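Local structure of putative adhesin (Bacteroides fragilis NCTC 9343, 3PET) at residues A[14-19]-A[56-61]; A[24-29]-A[93-98]; A[31-36]-A[102-107]; A[40-45]-A[86-91]; A[124-129]-A[143-148]. The protein is of unknown function but, as a putative lipoprotein with a right-handed beta-helix related to autotransporter adhesin heads, probably takes part in cell adhesion. All blocks are in the same frame, centred on the assembly; numbering follows the deposited sequence.

Contact 1 of 5, residues A[14-19]-A[56-61]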
# COMPACT_ATOMS: atom_id res chain seq x y z
N ARG A 14 14.08 -23.03 17.97
CA ARG A 14 13.37 -23.16 19.23
C ARG A 14 12.02 -23.80 18.94
O ARG A 14 11.30 -23.35 18.04
CB ARG A 14 13.24 -21.81 19.95
CG ARG A 14 12.61 -21.90 21.32
CD ARG A 14 12.94 -20.65 22.11
NE ARG A 14 12.14 -20.54 23.34
CZ ARG A 14 12.23 -19.54 24.20
NH1 ARG A 14 13.10 -18.55 24.00
NH2 ARG A 14 11.47 -19.51 25.28
N ASP A 15 11.71 -24.87 19.64
CA ASP A 15 10.46 -25.59 19.47
C ASP A 15 9.54 -25.24 20.63
O ASP A 15 9.94 -25.35 21.79
CB ASP A 15 10.70 -27.11 19.39
CG ASP A 15 9.48 -27.93 19.05
OD1 ASP A 15 8.52 -27.36 18.53
OD2 ASP A 15 9.50 -29.15 19.29
N TYR A 16 8.33 -24.77 20.30
CA TYR A 16 7.30 -24.42 21.28
C TYR A 16 6.17 -25.42 21.17
O TYR A 16 5.47 -25.50 20.13
CB TYR A 16 6.78 -22.98 21.07
CG TYR A 16 7.84 -21.91 20.90
CD1 TYR A 16 8.55 -21.78 19.71
CD2 TYR A 16 8.09 -20.98 21.91
CE1 TYR A 16 9.52 -20.80 19.54
CE2 TYR A 16 9.06 -19.97 21.75
CZ TYR A 16 9.75 -19.87 20.55
OH TYR A 16 10.72 -18.90 20.35
N LYS A 17 5.98 -26.21 22.22
CA LYS A 17 4.92 -27.21 22.26
C LYS A 17 3.64 -26.49 22.67
O LYS A 17 3.31 -26.43 23.85
CB LYS A 17 5.28 -28.37 23.20
N VAL A 18 3.00 -25.85 21.71
CA VAL A 18 1.80 -25.05 21.92
C VAL A 18 0.55 -25.94 21.87
O VAL A 18 0.57 -27.02 21.27
CB VAL A 18 1.73 -23.91 20.86
CG1 VAL A 18 2.87 -22.92 21.05
CG2 VAL A 18 1.74 -24.45 19.43
N LYS A 19 -0.54 -25.45 22.47
CA LYS A 19 -1.86 -26.07 22.42
C LYS A 19 -2.37 -25.98 20.98
O LYS A 19 -1.91 -25.11 20.24
CB LYS A 19 -2.84 -25.32 23.35
CG LYS A 19 -2.71 -25.66 24.82
CD LYS A 19 -3.97 -25.22 25.55
CE LYS A 19 -3.77 -25.05 27.02
NZ LYS A 19 -4.85 -24.22 27.60
N ILE A 56 10.76 -13.10 20.54
CA ILE A 56 9.39 -13.45 20.15
C ILE A 56 8.60 -14.04 21.32
O ILE A 56 9.00 -15.04 21.90
CB ILE A 56 9.38 -14.38 18.91
CG1 ILE A 56 10.13 -13.69 17.71
CG2 ILE A 56 7.90 -14.77 18.54
CD1 ILE A 56 10.26 -14.49 16.46
N GLN A 57 7.47 -13.42 21.64
CA GLN A 57 6.61 -13.96 22.71
C GLN A 57 5.54 -14.80 22.03
O GLN A 57 5.00 -14.43 20.98
CB GLN A 57 6.01 -12.83 23.57
CG GLN A 57 7.05 -11.98 24.29
CD GLN A 57 7.33 -10.69 23.55
OE1 GLN A 57 6.44 -10.08 22.95
NE2 GLN A 57 8.58 -10.27 23.56
N VAL A 58 5.27 -15.95 22.62
CA VAL A 58 4.37 -16.96 22.05
C VAL A 58 3.26 -17.30 23.05
O VAL A 58 3.55 -17.52 24.21
CB VAL A 58 5.22 -18.22 21.71
CG1 VAL A 58 4.34 -19.41 21.30
CG2 VAL A 58 6.27 -17.91 20.62
N ALA A 59 2.01 -17.39 22.58
CA ALA A 59 0.87 -17.79 23.42
C ALA A 59 -0.27 -18.30 22.58
O ALA A 59 -0.52 -17.78 21.50
CB ALA A 59 0.37 -16.62 24.27
N VAL A 60 -0.98 -19.30 23.09
CA VAL A 60 -2.21 -19.78 22.45
C VAL A 60 -3.34 -19.38 23.40
O VAL A 60 -3.32 -19.70 24.58
CB VAL A 60 -2.23 -21.29 22.08
CG1 VAL A 60 -3.62 -21.69 21.56
CG2 VAL A 60 -1.16 -21.61 21.03
N LYS A 61 -4.30 -18.65 22.87
CA LYS A 61 -5.46 -18.14 23.61
C LYS A 61 -6.65 -18.12 22.65
O LYS A 61 -6.48 -17.66 21.52
CB LYS A 61 -5.10 -16.75 24.14
CG LYS A 61 -6.21 -15.90 24.74
CD LYS A 61 -5.64 -14.94 25.81
CE LYS A 61 -4.36 -14.22 25.42
NZ LYS A 61 -3.85 -13.36 26.51

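Contact 2 of 5, residues A[24-29]-A[93-98]. With ACT (acetate ion), chain D.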
# COMPACT_ATOMS: atom_id res chain seq x y z
N ILE A 24 -4.04 -17.85 13.41
CA ILE A 24 -2.71 -17.28 13.62
C ILE A 24 -2.86 -15.77 13.65
O ILE A 24 -3.49 -15.19 12.75
CB ILE A 24 -1.68 -17.73 12.54
CG1 ILE A 24 -1.49 -19.28 12.53
CG2 ILE A 24 -0.31 -16.98 12.71
CD1 ILE A 24 -1.01 -19.82 11.15
N ASP A 25 -2.24 -15.13 14.67
CA ASP A 25 -2.20 -13.67 14.81
C ASP A 25 -0.75 -13.32 15.06
O ASP A 25 -0.23 -13.61 16.15
CB ASP A 25 -3.15 -13.20 15.91
CG ASP A 25 -3.28 -11.70 16.03
OD1 ASP A 25 -2.25 -11.02 16.22
OD2 ASP A 25 -4.42 -11.21 16.02
N ALA A 26 -0.07 -12.73 14.06
CA ALA A 26 1.36 -12.48 14.17
C ALA A 26 1.76 -11.01 13.94
O ALA A 26 1.35 -10.40 12.94
CB ALA A 26 2.11 -13.39 13.20
N GLY A 27 2.56 -10.49 14.88
CA GLY A 27 3.09 -9.13 14.85
C GLY A 27 4.61 -9.17 14.94
O GLY A 27 5.24 -8.34 15.58
N THR A 28 5.19 -10.15 14.28
CA THR A 28 6.62 -10.39 14.31
C THR A 28 7.31 -9.91 13.05
O THR A 28 6.66 -9.47 12.09
CB THR A 28 6.85 -11.92 14.46
OG1 THR A 28 6.03 -12.57 13.49
CG2 THR A 28 6.51 -12.43 15.84
N VAL A 29 8.64 -10.03 13.06
CA VAL A 29 9.49 -9.76 11.91
C VAL A 29 10.06 -11.11 11.47
O VAL A 29 10.71 -11.78 12.26
CB VAL A 29 10.59 -8.70 12.14
CG1 VAL A 29 11.39 -8.49 10.85
CG2 VAL A 29 10.00 -7.38 12.61
N ILE A 93 -5.86 -16.13 9.36
CA ILE A 93 -4.53 -15.54 9.44
C ILE A 93 -4.72 -14.05 9.57
O ILE A 93 -5.30 -13.42 8.67
CB ILE A 93 -3.53 -15.89 8.29
CG1 ILE A 93 -3.35 -17.42 8.11
CG2 ILE A 93 -2.14 -15.21 8.56
CD1 ILE A 93 -2.67 -17.81 6.79
N SER A 94 -4.24 -13.49 10.66
CA SER A 94 -4.18 -12.04 10.88
C SER A 94 -2.71 -11.66 10.96
O SER A 94 -2.02 -12.09 11.90
CB SER A 94 -4.94 -11.65 12.14
OG SER A 94 -4.86 -10.24 12.25
N PHE A 95 -2.20 -10.97 9.94
CA PHE A 95 -0.78 -10.64 9.91
C PHE A 95 -0.57 -9.15 10.05
O PHE A 95 -1.11 -8.38 9.26
CB PHE A 95 -0.09 -11.19 8.64
CG PHE A 95 1.41 -10.96 8.63
CD1 PHE A 95 2.26 -11.79 9.35
CD2 PHE A 95 1.97 -9.92 7.90
CE1 PHE A 95 3.64 -11.59 9.32
CE2 PHE A 95 3.34 -9.70 7.90
CZ PHE A 95 4.17 -10.53 8.62
N LYS A 96 0.23 -8.75 11.05
CA LYS A 96 0.49 -7.35 11.37
C LYS A 96 1.99 -7.09 11.58
O LYS A 96 2.34 -6.21 12.33
CB LYS A 96 -0.28 -6.93 12.64
CG LYS A 96 -1.79 -7.20 12.61
CD LYS A 96 -2.45 -6.86 13.94
CE LYS A 96 -2.78 -8.09 14.75
NZ LYS A 96 -4.25 -8.32 14.83
N GLY A 97 2.86 -7.82 10.89
CA GLY A 97 4.30 -7.63 11.03
C GLY A 97 5.02 -7.32 9.75
O GLY A 97 4.46 -6.72 8.82
N VAL A 98 6.30 -7.71 9.69
CA VAL A 98 7.15 -7.51 8.52
C VAL A 98 7.64 -8.88 8.09
O VAL A 98 8.31 -9.57 8.86
CB VAL A 98 8.32 -6.52 8.79
CG1 VAL A 98 9.31 -6.51 7.62
CG2 VAL A 98 7.80 -5.12 9.09
C ACT D . 11.56 -11.00 15.31
O ACT D . 12.10 -11.47 14.29
OXT ACT D . 10.41 -10.63 15.25
CH3 ACT D . 12.34 -10.88 16.61

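Contact 3 of 5, residues A[31-36]-A[102-107]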
# COMPACT_ATOMS: atom_id res chain seq x y z
N ASN A 31 9.75 -14.35 7.99
CA ASN A 31 8.86 -15.07 7.09
C ASN A 31 8.21 -16.22 7.80
O ASN A 31 8.84 -16.89 8.63
CB ASN A 31 9.60 -15.55 5.84
CG ASN A 31 10.10 -14.40 5.00
OD1 ASN A 31 9.47 -13.34 4.91
ND2 ASN A 31 11.27 -14.54 4.42
N ILE A 32 6.93 -16.43 7.48
CA ILE A 32 6.14 -17.51 8.09
C ILE A 32 5.78 -18.56 7.06
O ILE A 32 5.29 -18.21 5.97
CB ILE A 32 4.88 -16.95 8.79
CG1 ILE A 32 5.28 -15.99 9.95
CG2 ILE A 32 3.94 -18.10 9.25
CD1 ILE A 32 4.13 -15.14 10.51
N TYR A 33 5.97 -19.84 7.42
CA TYR A 33 5.63 -20.96 6.55
C TYR A 33 4.65 -21.84 7.31
O TYR A 33 5.01 -22.45 8.32
CB TYR A 33 6.90 -21.75 6.13
CG TYR A 33 7.83 -20.94 5.25
CD1 TYR A 33 8.78 -20.08 5.82
CD2 TYR A 33 7.72 -20.96 3.87
CE1 TYR A 33 9.62 -19.30 5.01
CE2 TYR A 33 8.57 -20.20 3.06
CZ TYR A 33 9.50 -19.36 3.63
OH TYR A 33 10.32 -18.63 2.81
N TYR A 34 3.40 -21.88 6.85
CA TYR A 34 2.38 -22.71 7.47
C TYR A 34 2.22 -24.01 6.67
O TYR A 34 2.19 -24.00 5.43
CB TYR A 34 1.03 -21.97 7.62
CG TYR A 34 -0.07 -22.88 8.10
CD1 TYR A 34 -0.23 -23.17 9.46
CD2 TYR A 34 -0.91 -23.54 7.19
CE1 TYR A 34 -1.20 -24.07 9.91
CE2 TYR A 34 -1.88 -24.45 7.63
CZ TYR A 34 -2.01 -24.71 8.99
OH TYR A 34 -2.95 -25.62 9.41
N THR A 35 2.11 -25.13 7.39
CA THR A 35 1.85 -26.45 6.85
C THR A 35 0.63 -27.03 7.55
O THR A 35 0.55 -26.99 8.78
CB THR A 35 3.08 -27.39 7.03
OG1 THR A 35 4.22 -26.80 6.39
CG2 THR A 35 2.83 -28.81 6.44
N GLN A 36 -0.32 -27.58 6.78
CA GLN A 36 -1.45 -28.28 7.38
C GLN A 36 -0.95 -29.69 7.69
O GLN A 36 -0.55 -30.40 6.77
CB GLN A 36 -2.66 -28.26 6.46
CG GLN A 36 -3.85 -29.06 7.02
CD GLN A 36 -5.08 -28.92 6.18
OE1 GLN A 36 -5.03 -28.88 4.95
NE2 GLN A 36 -6.23 -28.89 6.84
N HIS A 102 3.45 -17.82 3.94
CA HIS A 102 3.31 -18.87 2.93
C HIS A 102 2.52 -20.04 3.42
O HIS A 102 2.61 -20.42 4.60
CB HIS A 102 4.70 -19.41 2.50
CG HIS A 102 5.63 -18.42 1.87
ND1 HIS A 102 5.76 -18.32 0.49
CD2 HIS A 102 6.50 -17.56 2.45
CE1 HIS A 102 6.65 -17.37 0.28
NE2 HIS A 102 7.15 -16.90 1.43
N ILE A 103 1.77 -20.66 2.49
CA ILE A 103 1.10 -21.96 2.58
C ILE A 103 1.52 -22.62 1.27
O ILE A 103 0.83 -22.47 0.25
CB ILE A 103 -0.43 -21.94 2.83
CG1 ILE A 103 -0.84 -21.07 4.05
CG2 ILE A 103 -0.96 -23.40 2.92
CD1 ILE A 103 -2.44 -21.08 4.43
N GLU A 104 2.72 -23.18 1.26
CA GLU A 104 3.30 -23.72 0.02
C GLU A 104 2.65 -25.01 -0.46
O GLU A 104 2.61 -25.24 -1.66
CB GLU A 104 4.80 -24.00 0.19
CG GLU A 104 5.66 -22.80 0.56
CD GLU A 104 7.15 -23.09 0.60
OE1 GLU A 104 7.58 -23.99 1.36
OE2 GLU A 104 7.89 -22.38 -0.11
N ASN A 105 2.22 -25.88 0.46
CA ASN A 105 1.77 -27.20 0.07
C ASN A 105 0.31 -27.51 0.40
O ASN A 105 -0.05 -28.67 0.56
CB ASN A 105 2.70 -28.26 0.70
CG ASN A 105 4.07 -28.16 0.08
OD1 ASN A 105 4.25 -28.34 -1.13
ND2 ASN A 105 5.04 -27.78 0.88
N GLY A 106 -0.55 -26.51 0.39
CA GLY A 106 -1.97 -26.77 0.54
C GLY A 106 -2.64 -26.56 1.87
O GLY A 106 -2.01 -26.62 2.93
N LEU A 107 -3.93 -26.29 1.80
CA LEU A 107 -4.82 -26.13 2.94
C LEU A 107 -6.22 -26.50 2.52
O LEU A 107 -6.74 -25.95 1.55
CB LEU A 107 -4.78 -24.71 3.54
CG LEU A 107 -5.83 -24.41 4.65
CD1 LEU A 107 -5.60 -25.27 5.92
CD2 LEU A 107 -5.85 -22.92 5.00
O HOH W 1 4.18 -23.12 3.82
O HOH W 2 2.28 -25.91 3.44
O HOH W 3 4.83 -26.92 3.57
O HOH W 4 0.18 -27.60 3.96

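Contact 4 of 5, residues A[40-45]-A[86-91]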
# COMPACT_ATOMS: atom_id res chain seq x y z
N GLY A 40 -2.10 -35.25 12.64
CA GLY A 40 -2.80 -34.66 13.78
C GLY A 40 -1.96 -33.81 14.73
O GLY A 40 -2.40 -33.50 15.84
N LYS A 41 -0.76 -33.41 14.31
CA LYS A 41 0.14 -32.66 15.18
C LYS A 41 0.05 -31.14 15.06
O LYS A 41 -0.24 -30.61 14.00
CB LYS A 41 1.58 -33.11 14.91
CG LYS A 41 1.85 -34.50 15.48
CD LYS A 41 3.32 -34.90 15.42
CE LYS A 41 3.56 -36.31 15.92
NZ LYS A 41 2.86 -36.62 17.20
N THR A 42 0.31 -30.45 16.18
CA THR A 42 0.40 -28.99 16.27
C THR A 42 1.83 -28.66 16.67
O THR A 42 2.35 -29.27 17.59
CB THR A 42 -0.66 -28.38 17.21
OG1 THR A 42 -1.94 -28.68 16.67
CG2 THR A 42 -0.52 -26.87 17.35
N ASP A 43 2.48 -27.74 15.96
CA ASP A 43 3.86 -27.40 16.29
C ASP A 43 4.22 -26.00 15.83
O ASP A 43 3.65 -25.46 14.88
CB ASP A 43 4.84 -28.44 15.69
CG ASP A 43 6.25 -28.34 16.26
OD1 ASP A 43 6.38 -28.29 17.53
OD2 ASP A 43 7.20 -28.18 15.47
N LEU A 44 5.15 -25.39 16.57
CA LEU A 44 5.70 -24.08 16.28
C LEU A 44 7.18 -24.14 16.46
O LEU A 44 7.66 -24.51 17.54
CB LEU A 44 5.08 -22.97 17.17
CG LEU A 44 5.74 -21.58 17.03
CD1 LEU A 44 5.46 -20.94 15.66
CD2 LEU A 44 5.31 -20.68 18.15
N GLN A 45 7.91 -23.78 15.38
CA GLN A 45 9.37 -23.69 15.42
C GLN A 45 9.80 -22.36 14.93
O GLN A 45 9.27 -21.86 13.92
CB GLN A 45 10.07 -24.80 14.62
CG GLN A 45 9.64 -26.19 15.03
CD GLN A 45 10.47 -27.28 14.43
OE1 GLN A 45 11.03 -27.16 13.32
NE2 GLN A 45 10.54 -28.39 15.14
N THR A 86 2.62 -25.39 12.12
CA THR A 86 1.82 -26.50 11.62
C THR A 86 0.71 -26.81 12.60
O THR A 86 0.90 -26.76 13.82
CB THR A 86 2.64 -27.77 11.20
OG1 THR A 86 1.73 -28.75 10.69
CG2 THR A 86 3.46 -28.35 12.30
N SER A 87 -0.46 -27.12 12.04
CA SER A 87 -1.65 -27.50 12.79
C SER A 87 -2.57 -28.35 11.90
O SER A 87 -2.46 -28.25 10.68
CB SER A 87 -2.38 -26.26 13.31
OG SER A 87 -2.99 -25.55 12.24
N PRO A 88 -3.49 -29.17 12.47
CA PRO A 88 -4.40 -29.96 11.61
C PRO A 88 -5.38 -29.09 10.81
O PRO A 88 -5.79 -29.49 9.71
CB PRO A 88 -5.14 -30.84 12.63
CG PRO A 88 -4.19 -30.93 13.81
CD PRO A 88 -3.69 -29.51 13.89
N THR A 89 -5.80 -27.92 11.36
CA THR A 89 -6.76 -27.05 10.70
C THR A 89 -6.33 -25.59 10.76
O THR A 89 -5.61 -25.19 11.67
CB THR A 89 -8.19 -27.18 11.31
OG1 THR A 89 -8.21 -26.67 12.64
CG2 THR A 89 -8.76 -28.61 11.24
N LEU A 90 -6.83 -24.77 9.80
CA LEU A 90 -6.59 -23.33 9.79
C LEU A 90 -7.79 -22.61 9.18
O LEU A 90 -8.18 -22.91 8.05
CB LEU A 90 -5.30 -22.95 9.05
CG LEU A 90 -4.83 -21.49 9.27
CD1 LEU A 90 -4.29 -21.29 10.69
CD2 LEU A 90 -3.79 -21.11 8.26
N ASN A 91 -8.36 -21.65 9.95
CA ASN A 91 -9.51 -20.84 9.54
C ASN A 91 -9.19 -19.35 9.43
O ASN A 91 -9.99 -18.61 8.89
CB ASN A 91 -10.66 -21.03 10.54
CG ASN A 91 -11.20 -22.42 10.51
OD1 ASN A 91 -11.14 -23.13 11.50
ND2 ASN A 91 -11.68 -22.88 9.35

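Contact 5 of 5, residues A[124-129]-A[143-148]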
# COMPACT_ATOMS: atom_id res chain seq x y z
N ILE A 124 -0.63 -18.32 -0.94
CA ILE A 124 -1.33 -19.55 -0.56
C ILE A 124 -1.55 -20.37 -1.81
O ILE A 124 -2.19 -19.91 -2.76
CB ILE A 124 -2.63 -19.25 0.22
CG1 ILE A 124 -2.28 -18.53 1.56
CG2 ILE A 124 -3.49 -20.52 0.45
CD1 ILE A 124 -3.40 -17.85 2.18
N GLN A 125 -1.01 -21.60 -1.78
CA GLN A 125 -1.04 -22.56 -2.88
C GLN A 125 -1.87 -23.78 -2.50
O GLN A 125 -1.84 -24.19 -1.34
CB GLN A 125 0.40 -22.98 -3.22
CG GLN A 125 1.32 -21.80 -3.56
CD GLN A 125 2.76 -22.19 -3.77
OE1 GLN A 125 3.67 -21.76 -3.04
NE2 GLN A 125 3.02 -22.97 -4.82
N SER A 126 -2.59 -24.36 -3.50
CA SER A 126 -3.43 -25.55 -3.35
C SER A 126 -4.45 -25.38 -2.22
O SER A 126 -4.56 -26.23 -1.32
CB SER A 126 -2.57 -26.80 -3.11
OG SER A 126 -1.53 -26.89 -4.06
N LEU A 127 -5.19 -24.28 -2.27
CA LEU A 127 -6.24 -24.02 -1.30
C LEU A 127 -7.54 -24.72 -1.74
O LEU A 127 -7.94 -24.60 -2.89
CB LEU A 127 -6.46 -22.49 -1.16
CG LEU A 127 -7.63 -22.02 -0.26
CD1 LEU A 127 -7.44 -22.44 1.22
CD2 LEU A 127 -7.87 -20.53 -0.42
N THR A 128 -8.21 -25.42 -0.82
CA THR A 128 -9.53 -26.01 -1.08
C THR A 128 -10.41 -25.50 0.05
O THR A 128 -10.17 -25.85 1.20
CB THR A 128 -9.51 -27.55 -1.18
OG1 THR A 128 -8.53 -27.97 -2.13
CG2 THR A 128 -10.86 -28.13 -1.55
N CYS A 129 -11.39 -24.63 -0.25
CA CYS A 129 -12.24 -24.12 0.82
C CYS A 129 -13.66 -23.91 0.33
O CYS A 129 -13.90 -23.97 -0.87
CB CYS A 129 -11.65 -22.82 1.39
SG CYS A 129 -11.72 -21.40 0.26
N LYS A 143 -1.37 -13.56 -3.02
CA LYS A 143 -1.43 -14.54 -4.10
C LYS A 143 -2.16 -15.79 -3.62
O LYS A 143 -1.83 -16.34 -2.57
CB LYS A 143 -0.03 -14.87 -4.64
CG LYS A 143 -0.04 -15.71 -5.91
CD LYS A 143 1.35 -15.86 -6.49
CE LYS A 143 1.37 -16.77 -7.71
NZ LYS A 143 2.75 -17.14 -8.10
N LEU A 144 -3.18 -16.21 -4.39
CA LEU A 144 -4.05 -17.34 -4.07
C LEU A 144 -4.26 -18.26 -5.25
O LEU A 144 -4.57 -17.81 -6.35
CB LEU A 144 -5.42 -16.80 -3.61
CG LEU A 144 -5.42 -15.77 -2.46
CD1 LEU A 144 -6.63 -14.89 -2.51
CD2 LEU A 144 -5.30 -16.45 -1.10
N GLU A 145 -4.12 -19.56 -5.00
CA GLU A 145 -4.35 -20.60 -6.00
C GLU A 145 -5.15 -21.74 -5.36
O GLU A 145 -4.91 -22.09 -4.20
CB GLU A 145 -3.02 -21.10 -6.61
CG GLU A 145 -3.18 -22.12 -7.74
CD GLU A 145 -3.38 -23.56 -7.28
OE1 GLU A 145 -2.83 -23.91 -6.22
OE2 GLU A 145 -4.08 -24.33 -7.97
N GLY A 146 -6.09 -22.28 -6.11
CA GLY A 146 -6.93 -23.38 -5.66
C GLY A 146 -8.38 -23.19 -6.01
O GLY A 146 -8.69 -22.70 -7.10
N THR A 147 -9.27 -23.59 -5.12
CA THR A 147 -10.71 -23.48 -5.38
C THR A 147 -11.44 -22.93 -4.16
O THR A 147 -11.03 -23.15 -3.02
CB THR A 147 -11.35 -24.84 -5.82
OG1 THR A 147 -11.33 -25.77 -4.73
CG2 THR A 147 -10.68 -25.46 -7.06
N ALA A 148 -12.56 -22.27 -4.40
CA ALA A 148 -13.45 -21.75 -3.36
C ALA A 148 -14.88 -21.76 -3.89
O ALA A 148 -15.08 -21.61 -5.10
CB ALA A 148 -13.05 -20.35 -2.95
O HOH W 5 -9.33 -27.83 -4.75
O HOH W 6 -13.67 -25.64 -2.99

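Contact 1 of 5, residues A[14-19]-A[56-61]
Y16 and V18 meet V58 and V60 in a purely apolar contact between two layers of chain near the surface, at the N-terminal end of the beta-helix. No hydrogen bond crosses it, and the CA atoms of Y16 and V58 are 8.1 Å apart, far beyond the spacing of paired strands. Side chains fill the interval. V58 CG2 lies over one face of the Y16 ring, offset toward its rim and 3.9 Å from the ring centroid, a CH-pi contact whose closest carbon is Y16 CE2 at 3.6 Å. V58 sets both methyls to work: CG1, anti to the backbone N (chi1 172°), meets V18 CG1 at 3.8 Å, while CG2 is left for the ring. Farther along, V60 CG2 touches V18 CB at 3.7 Å, and the aliphatic start of K19 covers V60 CG1 before its chain leads away. Valine suits these places because V58 and V60 can each turn their two methyls to different neighbours. An inverse gamma turn centred on K17, with a weak bond from V18 N to Y16 O, lies between the two side chains, and both point at strand 56-61. Behind V58 and V60 lies L65 of strand 64-69, with L44 beside Y16 and V58. Along strand 56-61, V58 and V60 point toward the other layer and the residues between them away, an alternation typical of sheet layers packed face to face, here at the first end of a right-handed beta-helix.

Contact 2 of 5, residues A[24-29]-A[93-98]
K96 reaches across to D25 in a salt bridge beside a parallel strand pair. Its CB passes 3.8 Å from A26 O. The chain then bends at chi3 (-104°) and chi4 (-110°), folding back so that CE comes within 3.3 Å of D25 OD1. At the tip, NZ meets D25 OD2 at 3.1 Å, on the syn side but 32° out of the carboxylate plane, and also donates to S94 OG, a longer bond. A long, flexible lysine suits this place, since the strand has already ended and its bent chain returns to the acid.

Beneath them the backbones alternate bonds in register: I24 O takes S94 N, S94 O takes A26 N, and A26 O takes K96 N at 2.7 Å. I24, A26, I93 and F95 face inward, where the small A26 lies beside the F95 ring. G97 brings its CA to 3.2 Å from T28 O, a closeness that a residue without a side chain allows, and V98 N bonds the same oxygen. V29 N donates to acetate OXT at 2.9 Å.

Strand 23-26 lies between strands 64-69 and 92-95, with I32 of strand 31-36 packing on A26 and F95 from inside, while V29 and V98 pack against V215 and G197 of the second subunit.

Contact 3 of 5, residues A[31-36]-A[102-107]
Y33 lays the CE2 edge of its ring over one face of the H102 imidazole, with CE2 only 3.4 Å from H102 CD2. The planes are nearly parallel, 4° apart, but slid so that the centroids are 4.6 Å apart and the rings barely overlap. Both side chains carry CG anti to the carbonyl carbon (chi1 -65° for Y33), which sends them the same way from paired positions. E104 OE2 approaches the rim of the tyrosine near its plane.

Below the rings, H102 is held by its neighbours on both backbone groups: its N donates to I32 O and its O accepts Y34 N, each bond 2.8 Å long. Beyond H102 the chains diverge and water takes over. Y34 O accepts from two waters, one passing the link to E104 N and the other to N105 N; a further water joins Q36 N to G106 O.

On the inward side the Y34 ring lies alongside I103, CD2 to CG1 4.0 Å. Q36 crosses L107 at about a right angle, its CD 3.7 Å from L107 CD1, while its amide bonds T108 N and P88 O.

Y33, H102 and E104 outside, I32, Y34, I103 and L107 inside, with paired residues of neighbouring strands side by side, are typical of a parallel beta-helix.

Contact 4 of 5, residues A[40-45]-A[86-91]
T86 O is gripped from the other strand by two groups: D43 N donates to it at 2.8 Å, with an N-H...O angle of 167°, and T42 brings its CA-H up to the same oxygen, T42 CA to T86 O being 3.4 Å. The return bond, T86 N to D43 O at 2.9 Å, completes an antiparallel hydrogen-bonded pair. D43 and T86 put their side chains on the same side of the pair, where T86 CG2 touches D43 CB at 3.7 Å. The threonine turns its OG1 to lie anti to the backbone N (chi1 -178°), where it bonds T35 O; the methyl is thereby left for D43. A beta-branched residue with both a hydroxyl and a methyl suits a place with a carbonyl oxygen on one side and a methylene carbon on the other.

The ladder ends at P88, which has no N-H to give. Its ring carbons instead pack against oxygens of the loop 40-42: CD lies 3.4 Å from T42 OG1 and 3.6 Å from K41 O, and CG 3.7 Å from G40 O. K41 O accepts a hydrogen bond from S37 OG, and G40 takes up a positive phi, easy for a residue without a side chain. S87, buried, turns back to satisfy its own hydroxyl: OG donates to T89 O at 2.7 Å from above the carbonyl plane, 44° out of it, and is also hydrogen-bonded to Y34 OH.

Strand 43-47 lies between strand 11-16 and strand 82-87, antiparallel to both, and strand 82-87 in turn pairs in parallel with strand 31-36.

Contact 5 of 5, residues A[124-129]-A[143-148]
E145 bonds S126 and L127 at a corner of the parallel beta-helix, where a beta bulge shifts the register by one residue between successive strands. S126 N donates to E145 OE1 at 2.8 Å, nearly along the C-O axis of the carboxylate, and L127 N donates to E145 O at 2.9 Å, in the carbonyl plane and on a lone pair. One glutamate therefore serves two consecutive N-H groups, the extra one being that of the bulge. Its chain permits this by bending at chi2 (-83°), which turns the carboxylate across toward S126 on the neighbouring strand. Outside the pair, E145 OE2 makes a salt bridge with R167, which fixes the carboxylate from its second oxygen.

On either side of the bulge the parallel ladder resumes. Before it, I124 N bonds K143 O and I124 O accepts E145 N; beyond it, L127 O takes T147 N at 2.8 Å. G146 passes its CA 3.2 Å from L127 O, an approach suited to glycine, which brings no side chain to the inner face where L127 sits. I124 and L144 lie side by side there, CD1 to CD2 4.0 Å, an isoleucine and a leucine in step along the core, with I114 touching both. On the outer face T128 OG1 and T147 OG1 share a water. Past the corner, inside again, two small residues meet: C129 SG touches A148 CB at 3.6 Å.

How the contacts relate
All five contacts belong to one beta-helix, running from its N-terminal end, contact 1, toward its middle, contact 5, whose centre is about 27 Å from that of contact 1. Backbone bonds join neighbouring strands from one contact to the next: Y16 N to L44 O at 2.9 Å links contacts 1 and 4, and I103 O to Q125 N at 2.9 Å, with L107 O to T128 N at 2.8 Å, links contacts 3 and 5. In the core, I32 CD1 packs 3.8 Å from both A26 CB and F95 CE1, tying contact 2 to contact 3. The acetate at V29, near I56 too, probably came from the crystallisation liquor.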